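PDB 5VMN: Bak protein from Grouper iridovirus, which is a viral Bcl-2 protein that inhibits apoptosis of the host cell by exclusively sequestering the pro-death protein Bim. Local coordinates for residues 13-18 / 93-98; 52-57 / 99-104; 21-26 / 116-121. One frame throughout, in Å; residues are numbered along the deposited sequence.

Interaction 1 of 3, residues 13-18 / 93-98; sequences ALLRGE and QITEQL
Arg16, which lies against Thr95 across this contact, forms a salt bridge through NH1 with Glu88, and Thr95 OG1 is bonded to the carbonyl of Thr92, one turn back on its own helix. The contact belongs to the all-helical Bcl-2 fold, where the short helix 11-16 is laid against helix 88-103. A water link between the two side chains is tentative: water 1 lies in the plane of the guanidinium, at its edge, but its 2.5 Å from Arg16 NH2 is doubtfully short, and its bond of 3.4 Å to Thr95 OG1 is weak.

Beside these polar groups the contact is apolar and rests on one methyl group. Leu15 CG stands anti to the carbonyl carbon (chi1 -60°) and CD1 continues the chain outward (chi2 -179°), which carries that methyl to the other helix. There it meets residues from successive turns. Leu15 and Leu98 reach toward each other tip to tip, with 4.0 Å between their CD1 atoms. Leu15 and Ile94 cross obliquely, Leu15 CD1 lying 4.1 Å from Ile94 CG2. Phe82 of helix 68-84 touches Leu15, Arg16 and Thr95, while Ile94 and Leu98 also rest on Ile53, so the small patch is continuous with the interior of the bundle.

The backbone of helix 11-16 ends just beyond the contact. Gly17 leaves helical geometry with a positive phi of 65°, although Gly17 N still bonds to Ala13 O at 3.0 Å. Thr95 serves both the polar and the apolar part: beside its hydroxyl, Thr95 CG2 lies 4.2 Å from Leu15 CD1 and obliquely beside the guanidinium, 4.5 Å from Arg16 NH2.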
loop_
_atom_site.group_PDB
_atom_site.type_symbol
_atom_site.label_atom_id
_atom_site.label_comp_id
_atom_site.label_asym_id
_atom_site.label_seq_id
_atom_site.Cartn_x
_atom_site.Cartn_y
_atom_site.Cartn_z
ATOM N N ALA A 13 5.916 6.311 -6.814
ATOM C CA ALA A 13 7.306 5.872 -6.804
ATOM C C ALA A 13 7.424 4.469 -6.236
ATOM O O ALA A 13 8.197 3.651 -6.739
ATOM C CB ALA A 13 8.177 6.837 -5.990
ATOM N N LEU A 14 6.657 4.173 -5.192
ATOM C CA LEU A 14 6.695 2.851 -4.588
ATOM C C LEU A 14 6.381 1.780 -5.613
ATOM O O LEU A 14 7.083 0.770 -5.706
ATOM C CB LEU A 14 5.700 2.778 -3.439
ATOM C CG LEU A 14 5.588 1.432 -2.684
ATOM C CD1 LEU A 14 6.752 1.180 -1.815
ATOM C CD2 LEU A 14 4.335 1.416 -1.836
ATOM N N LEU A 15 5.288 1.947 -6.341
ATOM C CA LEU A 15 4.855 0.885 -7.243
ATOM C C LEU A 15 5.674 0.824 -8.526
ATOM O O LEU A 15 5.696 -0.220 -9.194
ATOM C CB LEU A 15 3.365 1.066 -7.560
ATOM C CG LEU A 15 2.493 1.007 -6.294
ATOM C CD1 LEU A 15 1.035 1.163 -6.633
ATOM C CD2 LEU A 15 2.681 -0.274 -5.494
ATOM N N ARG A 16 6.347 1.898 -8.889
ATOM C CA ARG A 16 7.217 1.874 -10.056
ATOM C C ARG A 16 8.585 1.311 -9.703
ATOM O O ARG A 16 9.284 0.819 -10.589
ATOM C CB ARG A 16 7.332 3.270 -10.661
ATOM C CG ARG A 16 6.057 3.688 -11.402
ATOM C CD ARG A 16 6.058 5.132 -11.940
ATOM N NE ARG A 16 4.946 5.324 -12.880
ATOM C CZ ARG A 16 3.674 5.529 -12.533
ATOM N NH1 ARG A 16 2.743 5.674 -13.474
ATOM N NH2 ARG A 16 3.319 5.575 -11.253
ATOM N N GLY A 17 8.962 1.353 -8.427
ATOM C CA GLY A 17 10.140 0.646 -7.955
ATOM C C GLY A 17 11.437 1.158 -8.539
ATOM O O GLY A 17 12.418 0.411 -8.616
ATOM N N GLU A 18 11.465 2.410 -8.965
ATOM C CA GLU A 18 12.686 2.946 -9.546
ATOM C C GLU A 18 13.270 3.968 -8.583
ATOM O O GLU A 18 13.774 3.584 -7.520
ATOM C CB GLU A 18 12.407 3.511 -10.939
ATOM C CG GLU A 18 12.119 2.389 -11.932
ATOM C CD GLU A 18 11.575 2.869 -13.263
ATOM O OE1 GLU A 18 11.621 4.086 -13.535
ATOM O OE2 GLU A 18 11.093 2.015 -14.040
ATOM N N GLN A 93 -5.045 4.957 -11.785
ATOM C CA GLN A 93 -6.194 4.641 -10.949
ATOM C C GLN A 93 -5.792 3.793 -9.751
ATOM O O GLN A 93 -6.312 3.989 -8.650
ATOM C CB GLN A 93 -7.275 3.950 -11.789
ATOM C CG GLN A 93 -7.892 4.891 -12.816
ATOM C CD GLN A 93 -8.571 4.168 -13.985
ATOM O OE1 GLN A 93 -8.899 2.984 -13.901
ATOM N NE2 GLN A 93 -8.765 4.886 -15.086
ATOM N N ILE A 94 -4.868 2.839 -9.933
ATOM C CA ILE A 94 -4.405 2.040 -8.801
ATOM C C ILE A 94 -3.788 2.942 -7.741
ATOM O O ILE A 94 -4.082 2.827 -6.543
ATOM C CB ILE A 94 -3.409 0.964 -9.272
ATOM C CG1 ILE A 94 -4.133 -0.135 -10.035
ATOM C CG2 ILE A 94 -2.689 0.330 -8.102
ATOM C CD1 ILE A 94 -3.229 -0.951 -10.916
ATOM N N THR A 95 -2.908 3.848 -8.169
ATOM C CA THR A 95 -2.258 4.744 -7.213
ATOM C C THR A 95 -3.274 5.655 -6.538
ATOM O O THR A 95 -3.210 5.879 -5.326
ATOM C CB THR A 95 -1.184 5.577 -7.910
ATOM O OG1 THR A 95 -1.793 6.439 -8.869
ATOM C CG2 THR A 95 -0.212 4.691 -8.611
ATOM N N GLU A 96 -4.237 6.174 -7.306
ATOM C CA GLU A 96 -5.265 7.024 -6.716
ATOM C C GLU A 96 -6.140 6.243 -5.757
ATOM O O GLU A 96 -6.545 6.777 -4.719
ATOM C CB GLU A 96 -6.133 7.661 -7.810
ATOM C CG GLU A 96 -5.369 8.537 -8.771
ATOM C CD GLU A 96 -6.231 9.053 -9.922
ATOM O OE1 GLU A 96 -5.990 10.202 -10.325
ATOM O OE2 GLU A 96 -7.131 8.326 -10.417
ATOM N N GLN A 97 -6.451 4.980 -6.093
ATOM C CA GLN A 97 -7.232 4.140 -5.194
ATOM C C GLN A 97 -6.484 3.938 -3.874
ATOM O O GLN A 97 -7.076 4.015 -2.788
ATOM C CB GLN A 97 -7.529 2.785 -5.870
ATOM C CG GLN A 97 -8.528 2.829 -7.056
ATOM C CD GLN A 97 -8.629 1.501 -7.880
ATOM O OE1 GLN A 97 -8.096 0.468 -7.500
ATOM N NE2 GLN A 97 -9.283 1.571 -9.028
ATOM N N LEU A 98 -5.175 3.695 -3.956
ATOM C CA LEU A 98 -4.352 3.539 -2.755
ATOM C C LEU A 98 -4.363 4.798 -1.913
ATOM O O LEU A 98 -4.573 4.750 -0.695
ATOM C CB LEU A 98 -2.914 3.217 -3.139
ATOM C CG LEU A 98 -2.411 1.814 -2.993
ATOM C CD1 LEU A 98 -0.933 1.825 -3.264
ATOM C CD2 LEU A 98 -2.692 1.260 -1.639
HETATM O O HOH W 1 0.997 6.476 -10.819
#

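Interaction 2 of 3, residues 52-57 / 99-104; sequences NILEIG and ERFFRQ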
loop_
_atom_site.group_PDB
_atom_site.type_symbol
_atom_site.label_atom_id
_atom_site.label_comp_id
_atom_site.label_asym_id
_atom_site.label_seq_id
_atom_site.Cartn_x
_atom_site.Cartn_y
_atom_site.Cartn_z
ATOM N N ASN A 52 -9.721 -2.928 -7.536
ATOM C CA ASN A 52 -10.415 -1.944 -6.694
ATOM C C ASN A 52 -9.691 -1.905 -5.357
ATOM O O ASN A 52 -10.061 -2.596 -4.404
ATOM C CB ASN A 52 -11.885 -2.270 -6.519
ATOM C CG ASN A 52 -12.637 -1.143 -5.862
ATOM O OD1 ASN A 52 -12.061 -0.341 -5.137
ATOM N ND2 ASN A 52 -13.934 -1.081 -6.108
ATOM N N ILE A 53 -8.621 -1.108 -5.300
ATOM C CA ILE A 53 -7.748 -1.158 -4.132
ATOM C C ILE A 53 -8.455 -0.597 -2.912
ATOM O O ILE A 53 -8.172 -1.024 -1.780
ATOM C CB ILE A 53 -6.440 -0.402 -4.393
ATOM C CG1 ILE A 53 -5.757 -0.890 -5.676
ATOM C CG2 ILE A 53 -5.515 -0.528 -3.205
ATOM C CD1 ILE A 53 -5.465 -2.336 -5.715
ATOM N N LEU A 54 -9.315 0.408 -3.094
ATOM C CA LEU A 54 -10.052 0.938 -1.952
ATOM C C LEU A 54 -10.915 -0.139 -1.314
ATOM O O LEU A 54 -10.915 -0.304 -0.088
ATOM C CB LEU A 54 -10.897 2.137 -2.384
ATOM C CG LEU A 54 -11.776 2.756 -1.312
ATOM C CD1 LEU A 54 -10.910 3.234 -0.159
ATOM C CD2 LEU A 54 -12.554 3.908 -1.925
ATOM N N GLU A 55 -11.606 -0.922 -2.136
ATOM C CA GLU A 55 -12.418 -2.020 -1.626
ATOM C C GLU A 55 -11.552 -3.040 -0.908
ATOM O O GLU A 55 -11.918 -3.527 0.169
ATOM C CB GLU A 55 -13.176 -2.695 -2.769
ATOM C CG GLU A 55 -14.012 -3.850 -2.310
ATOM C CD GLU A 55 -14.871 -4.445 -3.414
ATOM O OE1 GLU A 55 -15.128 -5.667 -3.370
ATOM O OE2 GLU A 55 -15.281 -3.687 -4.314
ATOM N N ILE A 56 -10.411 -3.393 -1.498
ATOM C CA ILE A 56 -9.537 -4.394 -0.873
ATOM C C ILE A 56 -9.029 -3.901 0.475
ATOM O O ILE A 56 -9.056 -4.638 1.465
ATOM C CB ILE A 56 -8.367 -4.743 -1.802
ATOM C CG1 ILE A 56 -8.893 -5.416 -3.066
ATOM C CG2 ILE A 56 -7.402 -5.708 -1.085
ATOM C CD1 ILE A 56 -7.828 -5.587 -4.127
ATOM N N GLY A 57 -8.607 -2.636 0.544
ATOM C CA GLY A 57 -8.137 -2.089 1.810
ATOM C C GLY A 57 -9.234 -2.063 2.856
ATOM O O GLY A 57 -9.023 -2.453 4.006
ATOM N N GLU A 99 -4.118 5.945 -2.547
ATOM C CA GLU A 99 -4.114 7.198 -1.804
ATOM C C GLU A 99 -5.448 7.417 -1.106
ATOM O O GLU A 99 -5.485 7.834 0.060
ATOM C CB GLU A 99 -3.793 8.356 -2.744
ATOM C CG GLU A 99 -2.379 8.287 -3.300
ATOM C CD GLU A 99 -2.157 9.175 -4.514
ATOM O OE1 GLU A 99 -3.125 9.455 -5.247
ATOM O OE2 GLU A 99 -1.003 9.588 -4.740
ATOM N N ARG A 100 -6.557 7.125 -1.798
ATOM C CA ARG A 100 -7.874 7.318 -1.211
ATOM C C ARG A 100 -8.036 6.460 0.037
ATOM O O ARG A 100 -8.601 6.915 1.044
ATOM C CB ARG A 100 -8.957 6.998 -2.260
ATOM C CG ARG A 100 -10.239 7.810 -2.204
ATOM C CD ARG A 100 -10.938 7.860 -3.582
ATOM N NE ARG A 100 -10.988 6.529 -4.192
ATOM C CZ ARG A 100 -10.627 6.225 -5.444
ATOM N NH1 ARG A 100 -10.185 7.150 -6.291
ATOM N NH2 ARG A 100 -10.717 4.965 -5.852
ATOM N N PHE A 101 -7.540 5.220 0.001
ATOM C CA PHE A 101 -7.652 4.362 1.172
ATOM C C PHE A 101 -6.922 4.978 2.358
ATOM O O PHE A 101 -7.456 5.026 3.471
ATOM C CB PHE A 101 -7.087 2.967 0.889
ATOM C CG PHE A 101 -7.003 2.102 2.120
ATOM C CD1 PHE A 101 -8.153 1.559 2.663
ATOM C CD2 PHE A 101 -5.799 1.892 2.765
ATOM C CE1 PHE A 101 -8.108 0.789 3.795
ATOM C CE2 PHE A 101 -5.737 1.107 3.904
ATOM C CZ PHE A 101 -6.901 0.558 4.423
ATOM N N PHE A 102 -5.686 5.426 2.142
ATOM C CA PHE A 102 -4.868 5.871 3.267
ATOM C C PHE A 102 -5.288 7.245 3.767
ATOM O O PHE A 102 -4.964 7.610 4.902
ATOM C CB PHE A 102 -3.382 5.867 2.886
ATOM C CG PHE A 102 -2.783 4.487 2.863
ATOM C CD1 PHE A 102 -2.558 3.797 4.043
ATOM C CD2 PHE A 102 -2.491 3.868 1.674
ATOM C CE1 PHE A 102 -2.049 2.524 4.033
ATOM C CE2 PHE A 102 -1.950 2.601 1.658
ATOM C CZ PHE A 102 -1.756 1.907 2.840
ATOM N N ARG A 103 -6.031 8.003 2.972
ATOM C CA ARG A 103 -6.521 9.301 3.434
ATOM C C ARG A 103 -7.792 9.202 4.267
ATOM O O ARG A 103 -8.210 10.199 4.858
ATOM C CB ARG A 103 -6.763 10.222 2.243
ATOM C CG ARG A 103 -5.476 10.654 1.545
ATOM C CD ARG A 103 -5.716 11.826 0.594
ATOM N NE ARG A 103 -6.872 11.603 -0.284
ATOM C CZ ARG A 103 -6.809 11.280 -1.577
ATOM N NH1 ARG A 103 -5.638 11.137 -2.196
ATOM N NH2 ARG A 103 -7.930 11.096 -2.257
ATOM N N GLN A 104 -8.424 8.042 4.333
ATOM C CA GLN A 104 -9.558 7.879 5.228
ATOM C C GLN A 104 -9.137 8.152 6.662
ATOM O O GLN A 104 -8.058 7.736 7.101
ATOM C CB GLN A 104 -10.122 6.468 5.124
ATOM C CG GLN A 104 -10.717 6.134 3.763
ATOM C CD GLN A 104 -11.289 4.720 3.706
ATOM O OE1 GLN A 104 -12.482 4.528 3.507
ATOM N NE2 GLN A 104 -10.431 3.733 3.866
#
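Leu54 reaches across to helix 88-103 with its two methyls set on different targets. CG is anti to the backbone N (chi1 177°), and from there Leu54 CD1 comes to 3.7 Å from Phe101 CA, near the plane of the Phe101 ring and at its edge. The other branch meets Arg100: the two side chains cross at about a right angle, and Leu54 CD2 lies in the guanidinium plane, 3.8 Å from Arg100 NE.

With hydrophobic Ile53 four residues before Gly57, and Asn58 where the motif usually has Asp, helix 53-60 is consistent with the BH3 helix of the Bcl-2 fold. Gly57 presents bare backbone to the face of Phe101. The ring stands over Gly57 CA in a CH-pi contact, 3.9 Å from CA to the ring centroid and 28° off the ring normal. Without a side chain here the ring can settle on the main chain itself, tightly, since Phe101 CE1 is 3.2 Å from Gly57 C. Phe101 also touches Leu74 and Ile107, so helices 68-84 and 105-113 join in enclosing it. The short helical segments run at 38° to each other, 8.8 Å apart at closest approach.

Polar groups serve the helix ends. Asn52 caps helix 53-60, Asn52 OD1 accepting from Glu55 N at 3.1 Å with the donor well above the carbonyl plane. Gln104 lays the flat of its amide over Leu54 CD1, with Gln104 NE2 4.1 Å away. The same NE2 donates in plane to a lone pair of Phe101 O at 3.3 Å, and its stronger partner is Asn58. Between 52-57 and 99-104 themselves cohesion thus comes from methyl, ring and backbone surfaces, with charged Arg100 at the exposed margin; the direct polar tie comes one residue later, through Asn58.

Interaction 3 of 3, residues 21-26 / 116-121; sequences CPLTRE and GWVTCA. With NO3 (nitrate ion), chain B; NO3 (nitrate ion), chain G; EDO (1,2-ethanediol), chain N.
Leu23 is the bump of this contact and fills a hollow formed by Trp117, Val118 and Ala121. In this Bcl-2 fold the N-terminal part of helix 22-37 here meets helix 116-122, near the C-terminus, and the short segments cross at 46°. With CG anti to the backbone N (chi1 178°), the two methyls of Leu23 enter the hollow side by side: Leu23 CD1 settles 3.8 Å from both Trp117 O and Ala121 CB, while Leu23 CD2 packs 4.1 Å from Trp117 CB and 4.2 Å from Val118 CG2. Leu23 and Trp117 cross at about a right angle, and the indole leads away to meet Phe102 and Trp68.

Ala121 answers as a smaller bump, its methyl seated between Leu23 and Glu26, with Ala121 CB 3.7 Å from Glu26 CG. Water 2 donates to Glu26 OE1 at 2.9 Å; its reach to Ala121 O is doubtfully short.

At the start of helix 22-37, Leu23 N donates to a nitrate oxygen, O1, at 3.0 Å, and Cys21 SG caps Thr24 N weakly. A second nitrate takes Trp117 NE1 at the indole edge. Direct contact is made by aliphatic groups, partly against backbone carbonyls, with no hydrogen bond between the segments; several polar groups meet water or nitrate, the latter probably from the crystallisation liquor.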
loop_
_atom_site.group_PDB
_atom_site.type_symbol
_atom_site.label_atom_id
_atom_site.label_comp_id
_atom_site.label_asym_id
_atom_site.label_seq_id
_atom_site.Cartn_x
_atom_site.Cartn_y
_atom_site.Cartn_z
ATOM N N CYS A 21 12.604 7.643 -2.327
ATOM C CA CYS A 21 13.331 8.196 -1.177
ATOM C C CYS A 21 13.599 7.066 -0.204
ATOM O O CYS A 21 13.017 5.993 -0.310
ATOM C CB CYS A 21 12.523 9.304 -0.514
ATOM S SG CYS A 21 11.006 8.732 0.242
ATOM N N PRO A 22 14.473 7.277 0.783
ATOM C CA PRO A 22 14.869 6.145 1.626
ATOM C C PRO A 22 13.704 5.471 2.321
ATOM O O PRO A 22 13.656 4.230 2.401
ATOM C CB PRO A 22 15.863 6.797 2.618
ATOM C CG PRO A 22 16.364 7.958 1.920
ATOM C CD PRO A 22 15.332 8.458 0.999
ATOM N N LEU A 23 12.731 6.247 2.798
ATOM C CA LEU A 23 11.611 5.641 3.498
ATOM C C LEU A 23 10.785 4.807 2.544
ATOM O O LEU A 23 10.413 3.674 2.862
ATOM C CB LEU A 23 10.745 6.713 4.135
ATOM C CG LEU A 23 9.500 6.238 4.878
ATOM C CD1 LEU A 23 9.824 5.219 5.932
ATOM C CD2 LEU A 23 8.851 7.441 5.558
ATOM N N THR A 24 10.498 5.348 1.367
ATOM C CA THR A 24 9.697 4.585 0.406
ATOM C C THR A 24 10.441 3.326 -0.027
ATOM O O THR A 24 9.838 2.252 -0.157
ATOM C CB THR A 24 9.351 5.481 -0.778
ATOM O OG1 THR A 24 8.539 6.554 -0.285
ATOM C CG2 THR A 24 8.558 4.734 -1.816
ATOM N N ARG A 25 11.765 3.427 -0.212
ATOM C CA ARG A 25 12.564 2.266 -0.592
ATOM C C ARG A 25 12.505 1.184 0.473
ATOM O O ARG A 25 12.436 -0.009 0.156
ATOM C CB ARG A 25 14.020 2.689 -0.854
ATOM C CG ARG A 25 14.914 1.543 -1.333
ATOM C CD ARG A 25 16.312 1.994 -1.718
ATOM N NE ARG A 25 16.327 3.102 -2.673
ATOM C CZ ARG A 25 16.065 2.990 -3.972
ATOM N NH1 ARG A 25 15.737 1.819 -4.509
ATOM N NH2 ARG A 25 16.115 4.071 -4.743
ATOM N N GLU A 26 12.570 1.566 1.753
ATOM C CA GLU A 26 12.496 0.548 2.802
ATOM C C GLU A 26 11.099 -0.066 2.884
ATOM O O GLU A 26 10.955 -1.276 3.101
ATOM C CB GLU A 26 12.910 1.137 4.161
ATOM C CG GLU A 26 13.088 0.083 5.247
ATOM C CD GLU A 26 14.166 -0.939 4.911
ATOM O OE1 GLU A 26 14.142 -2.052 5.471
ATOM O OE2 GLU A 26 15.041 -0.623 4.085
ATOM N N GLY A 116 3.835 5.719 12.750
ATOM C CA GLY A 116 4.110 6.234 11.428
ATOM C C GLY A 116 4.774 5.201 10.532
ATOM O O GLY A 116 5.133 4.099 10.941
ATOM N N TRP A 117 4.944 5.585 9.272
ATOM C CA TRP A 117 5.614 4.694 8.329
ATOM C C TRP A 117 7.048 4.397 8.745
ATOM O O TRP A 117 7.579 3.335 8.395
ATOM C CB TRP A 117 5.606 5.306 6.935
ATOM C CG TRP A 117 4.248 5.326 6.305
ATOM C CD1 TRP A 117 3.371 6.376 6.248
ATOM C CD2 TRP A 117 3.603 4.232 5.654
ATOM N NE1 TRP A 117 2.228 5.998 5.603
ATOM C CE2 TRP A 117 2.351 4.690 5.213
ATOM C CE3 TRP A 117 3.976 2.920 5.375
ATOM C CZ2 TRP A 117 1.463 3.878 4.517
ATOM C CZ3 TRP A 117 3.066 2.103 4.684
ATOM C CH2 TRP A 117 1.833 2.599 4.266
ATOM N N VAL A 118 7.706 5.312 9.471
ATOM C CA VAL A 118 9.068 5.026 9.913
ATOM C C VAL A 118 9.062 3.811 10.820
ATOM O O VAL A 118 10.011 3.020 10.816
ATOM C CB VAL A 118 9.726 6.231 10.617
ATOM C CG1 VAL A 118 11.071 5.841 11.298
ATOM C CG2 VAL A 118 9.969 7.333 9.627
ATOM N N THR A 119 8.003 3.634 11.605
ATOM C CA THR A 119 7.958 2.472 12.480
ATOM C C THR A 119 7.709 1.218 11.657
ATOM O O THR A 119 8.305 0.171 11.925
ATOM C CB THR A 119 6.898 2.666 13.567
ATOM O OG1 THR A 119 7.360 3.652 14.482
ATOM C CG2 THR A 119 6.635 1.382 14.346
ATOM N N CYS A 120 6.858 1.319 10.630
ATOM C CA CYS A 120 6.692 0.226 9.678
ATOM C C CYS A 120 8.020 -0.148 9.042
ATOM O O CYS A 120 8.379 -1.329 8.957
ATOM C CB CYS A 120 5.701 0.620 8.600
ATOM S SG CYS A 120 5.308 -0.791 7.475
ATOM N N ALA A 121 8.753 0.848 8.569
ATOM C CA ALA A 121 10.038 0.587 7.938
ATOM C C ALA A 121 10.999 -0.093 8.891
ATOM O O ALA A 121 11.920 -0.783 8.450
ATOM C CB ALA A 121 10.659 1.889 7.443
HETATM N N NO3 B . 12.759 9.600 4.083
HETATM O O1 NO3 B . 12.642 9.249 2.872
HETATM O O2 NO3 B . 13.292 8.782 4.911
HETATM O O3 NO3 B . 12.325 10.724 4.483
HETATM N N NO3 G . 0.096 7.915 3.481
HETATM O O1 NO3 G . -0.683 8.565 2.725
HETATM O O2 NO3 G . 1.314 7.815 3.164
HETATM O O3 NO3 G . -0.332 7.368 4.543
HETATM C C1 EDO N . 13.868 -1.643 -2.763
HETATM O O1 EDO N . 14.386 -1.721 -1.436
HETATM C C2 EDO N . 13.663 -3.077 -3.184
HETATM O O2 EDO N . 12.817 -3.635 -2.182
HETATM O O HOH W 2 13.638 -2.589 8.264
#

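Interactions 1 and 2 both use helix 88-103, on successive turns, and they meet where Gln97 OE1 accepts from Ile53 N and Leu98 packs on Ile53. Interaction 1 is the buried one; interaction 2 is partly buried, closing around a ring on glycine backbone with an arginine at its margin. Interaction 3 lies at the surface, across the chain's centre from interaction 2, and has nitrates and water around it. Phe102 and Trp117, edge to face, connect those two through the interior, while Leu14 against Thr24 joins 13-18 to 21-26. None has a direct hydrogen bond between its segments; interactions 1 and 3 each have a water between the segments, though one leg of each bridge is doubtfully short.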